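Side-chain contact in PrgZ (Enterococcus faecalis, PDB 4FAJ), which serves as a membrane-anchored extracellular receptor that binds a peptide pheromone and probably hands it on for peptide import: residues Y473-S478 / Q512-A517. Numbering follows the deposited sequence.
Sequences YADPIS and QELKKA
Leu514 reaches from its helix to the turn Asp475-Pro476-Ile477, and its two methyl groups divide the work. CD1 is the leading atom: it comes to 4.2 Å from Asp475 OD1, approaches the pyrrolidine ring of Pro476 at CB (4.3 Å), and lies close to the backbone N of Ile477. CD2 turns to the other side of the branch and meets the end of Ile477, 4.5 Å from its CD1. With chi1 at -66°, CG of Leu514 stands anti to its own carbonyl carbon, and the forked end is carried out from the helix to the turn. The side chains of Asp475 and Leu514 cross at about a right angle, and CD1 of the leucine meets the carboxylate loosely, at OD1.

That oxygen is already engaged. Asp475 OD1 accepts the N-H of Ile477 through its anti lone pair, in a nearly straight bond of 3.0 Å (169°), a capping bond at the turn that leads into helix 477-480. The same OD1 forms a salt bridge with Arg510, so the carboxylate ties this turn to the beginning of the helix that carries Leu514. These two partners would be expected to keep the aspartate ionised although it is buried. No hydrogen bond links 473-478 directly to 512-517; between them the contact is loose and mainly apolar.

Phe381 lies against Pro476 and also receives Lys515 in a cation-pi contact, while Tyr201 packs on Ile477. Away from the annotated zinc sites, the contact joins the turn that follows strand 464-470, at the entry to helix 477-480, to helix 510-524, whose Ala517 rests on helix 497-502.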
ATOM      1  N   TYR A 473       0.139  -6.259   5.955  1.00 15.46           N
ATOM      2  CA  TYR A 473      -0.250  -7.281   6.947  1.00 15.58           C
ATOM      3  C   TYR A 473      -0.376  -6.645   8.350  1.00 16.23           C
ATOM      4  O   TYR A 473       0.141  -5.548   8.577  1.00 15.62           O
ATOM      5  CB  TYR A 473       0.746  -8.457   6.953  1.00 15.52           C
ATOM      6  CG  TYR A 473       2.209  -8.056   7.063  1.00 15.52           C
ATOM      7  CD1 TYR A 473       2.916  -7.593   5.952  1.00 16.70           C
ATOM      8  CD2 TYR A 473       2.879  -8.137   8.279  1.00 16.64           C
ATOM      9  CE1 TYR A 473       4.244  -7.208   6.060  1.00 15.78           C
ATOM     10  CE2 TYR A 473       4.221  -7.778   8.391  1.00 16.39           C
ATOM     11  CZ  TYR A 473       4.894  -7.316   7.293  1.00 17.09           C
ATOM     12  OH  TYR A 473       6.221  -6.937   7.427  1.00 19.71           O
ATOM     13  N   ALA A 474      -1.068  -7.317   9.274  1.00 16.54           N
ATOM     14  CA  ALA A 474      -1.430  -6.718  10.581  1.00 17.61           C
ATOM     15  C   ALA A 474      -0.312  -6.762  11.623  1.00 17.76           C
ATOM     16  O   ALA A 474      -0.451  -7.396  12.668  1.00 18.97           O
ATOM     17  CB  ALA A 474      -2.699  -7.386  11.157  1.00 18.28           C
ATOM     18  N   ASP A 475       0.802  -6.105  11.332  1.00 16.94           N
ATOM     19  CA  ASP A 475       1.891  -5.987  12.283  1.00 16.20           C
ATOM     20  C   ASP A 475       2.505  -4.599  12.096  1.00 15.62           C
ATOM     21  O   ASP A 475       2.621  -4.120  10.957  1.00 15.66           O
ATOM     22  CB  ASP A 475       2.935  -7.096  12.075  1.00 16.01           C
ATOM     23  CG  ASP A 475       3.977  -7.129  13.169  1.00 16.24           C
ATOM     24  OD1 ASP A 475       4.890  -6.283  13.148  1.00 15.21           O
ATOM     25  OD2 ASP A 475       3.892  -8.007  14.068  1.00 16.78           O
ATOM     26  N   PRO A 476       2.889  -3.942  13.204  1.00 15.37           N
ATOM     27  CA  PRO A 476       3.469  -2.602  13.098  1.00 15.11           C
ATOM     28  C   PRO A 476       4.665  -2.513  12.138  1.00 14.35           C
ATOM     29  O   PRO A 476       4.893  -1.449  11.534  1.00 13.85           O
ATOM     30  CB  PRO A 476       3.905  -2.273  14.530  1.00 16.14           C
ATOM     31  CG  PRO A 476       3.180  -3.186  15.402  1.00 16.64           C
ATOM     32  CD  PRO A 476       2.716  -4.375  14.605  1.00 16.10           C
ATOM     33  N   ILE A 477       5.398  -3.613  11.968  1.00 13.67           N
ATOM     34  CA  ILE A 477       6.586  -3.611  11.109  1.00 14.15           C
ATOM     35  C   ILE A 477       6.254  -3.339   9.624  1.00 14.03           C
ATOM     36  O   ILE A 477       7.108  -2.863   8.899  1.00 14.33           O
ATOM     37  CB  ILE A 477       7.417  -4.927  11.263  1.00 14.10           C
ATOM     38  CG1 ILE A 477       8.847  -4.800  10.723  1.00 16.57           C
ATOM     39  CG2 ILE A 477       6.745  -6.084  10.529  1.00 13.76           C
ATOM     40  CD1 ILE A 477       9.664  -3.628  11.231  1.00 18.26           C
ATOM     41  N   SER A 478       5.025  -3.595   9.176  1.00 14.39           N
ATOM     42  CA  SER A 478       4.661  -3.249   7.784  1.00 14.62           C
ATOM     43  C   SER A 478       4.899  -1.746   7.543  1.00 14.72           C
ATOM     44  O   SER A 478       5.451  -1.358   6.507  1.00 14.27           O
ATOM     45  CB  SER A 478       3.220  -3.651   7.452  1.00 15.18           C
ATOM     46  OG  SER A 478       2.896  -3.293   6.110  1.00 16.37           O
ATOM     47  N   GLN A 512       7.392  -3.809  22.539  1.00 19.56           N
ATOM     48  CA  GLN A 512       7.849  -2.636  23.244  1.00 19.72           C
ATOM     49  C   GLN A 512       8.989  -1.974  22.468  1.00 18.48           C
ATOM     50  O   GLN A 512       9.087  -0.746  22.428  1.00 17.91           O
ATOM     51  CB  GLN A 512       8.296  -3.000  24.666  1.00 20.91           C
ATOM     52  CG  GLN A 512       7.141  -3.344  25.633  1.00 24.03           C
ATOM     53  CD  GLN A 512       6.434  -4.666  25.312  1.00 27.46           C
ATOM     54  OE1 GLN A 512       7.033  -5.600  24.757  1.00 27.07           O
ATOM     55  NE2 GLN A 512       5.136  -4.740  25.648  1.00 29.34           N
ATOM     56  N   GLU A 513       9.836  -2.789  21.845  1.00 17.58           N
ATOM     57  CA  GLU A 513      10.977  -2.256  21.104  1.00 17.67           C
ATOM     58  C   GLU A 513      10.540  -1.552  19.833  1.00 16.41           C
ATOM     59  O   GLU A 513      11.089  -0.503  19.492  1.00 16.40           O
ATOM     60  CB  GLU A 513      12.008  -3.347  20.802  1.00 17.87           C
ATOM     61  CG  GLU A 513      12.633  -3.944  22.056  1.00 20.07           C
ATOM     62  CD  GLU A 513      13.355  -2.919  22.901  1.00 23.38           C
ATOM     63  OE1 GLU A 513      14.419  -2.433  22.461  1.00 23.78           O
ATOM     64  OE2 GLU A 513      12.863  -2.606  24.010  1.00 26.53           O
ATOM     65  N   LEU A 514       9.553  -2.113  19.139  1.00 15.04           N
ATOM     66  CA  LEU A 514       8.981  -1.451  17.970  1.00 14.47           C
ATOM     67  C   LEU A 514       8.303  -0.134  18.341  1.00 13.89           C
ATOM     68  O   LEU A 514       8.358   0.817  17.574  1.00 12.69           O
ATOM     69  CB  LEU A 514       7.981  -2.354  17.244  1.00 14.50           C
ATOM     70  CG  LEU A 514       8.542  -3.616  16.579  1.00 15.14           C
ATOM     71  CD1 LEU A 514       7.423  -4.346  15.806  1.00 16.57           C
ATOM     72  CD2 LEU A 514       9.725  -3.308  15.671  1.00 16.28           C
ATOM     73  N   LYS A 515       7.680  -0.064  19.515  1.00 13.51           N
ATOM     74  CA  LYS A 515       7.084   1.201  19.961  1.00 13.81           C
ATOM     75  C   LYS A 515       8.168   2.237  20.250  1.00 14.05           C
ATOM     76  O   LYS A 515       7.988   3.432  19.979  1.00 13.77           O
ATOM     77  CB  LYS A 515       6.177   1.003  21.180  1.00 14.07           C
ATOM     78  CG  LYS A 515       5.234   2.180  21.458  1.00 14.81           C
ATOM     79  CD  LYS A 515       4.222   2.337  20.326  1.00 13.38           C
ATOM     80  CE  LYS A 515       3.177   3.374  20.574  1.00 14.25           C
ATOM     81  NZ  LYS A 515       2.343   3.554  19.354  1.00 13.18           N
ATOM     82  N   LYS A 516       9.299   1.780  20.782  1.00 14.64           N
ATOM     83  CA  LYS A 516      10.439   2.667  20.989  1.00 14.96           C
ATOM     84  C   LYS A 516      10.915   3.217  19.648  1.00 13.94           C
ATOM     85  O   LYS A 516      11.263   4.391  19.552  1.00 14.03           O
ATOM     86  CB  LYS A 516      11.595   1.954  21.688  1.00 15.70           C
ATOM     87  CG  LYS A 516      11.418   1.739  23.172  1.00 18.31           C
ATOM     88  CD  LYS A 516      12.586   0.902  23.733  1.00 21.81           C
ATOM     89  CE  LYS A 516      12.398   0.614  25.221  1.00 23.74           C
ATOM     90  NZ  LYS A 516      13.412  -0.371  25.731  1.00 25.91           N
ATOM     91  N   ALA A 517      10.955   2.359  18.630  1.00 12.99           N
ATOM     92  CA  ALA A 517      11.382   2.786  17.295  1.00 12.68           C
ATOM     93  C   ALA A 517      10.434   3.858  16.768  1.00 12.64           C
ATOM     94  O   ALA A 517      10.880   4.895  16.301  1.00 12.32           O
ATOM     95  CB  ALA A 517      11.461   1.613  16.344  1.00 12.61           C
TER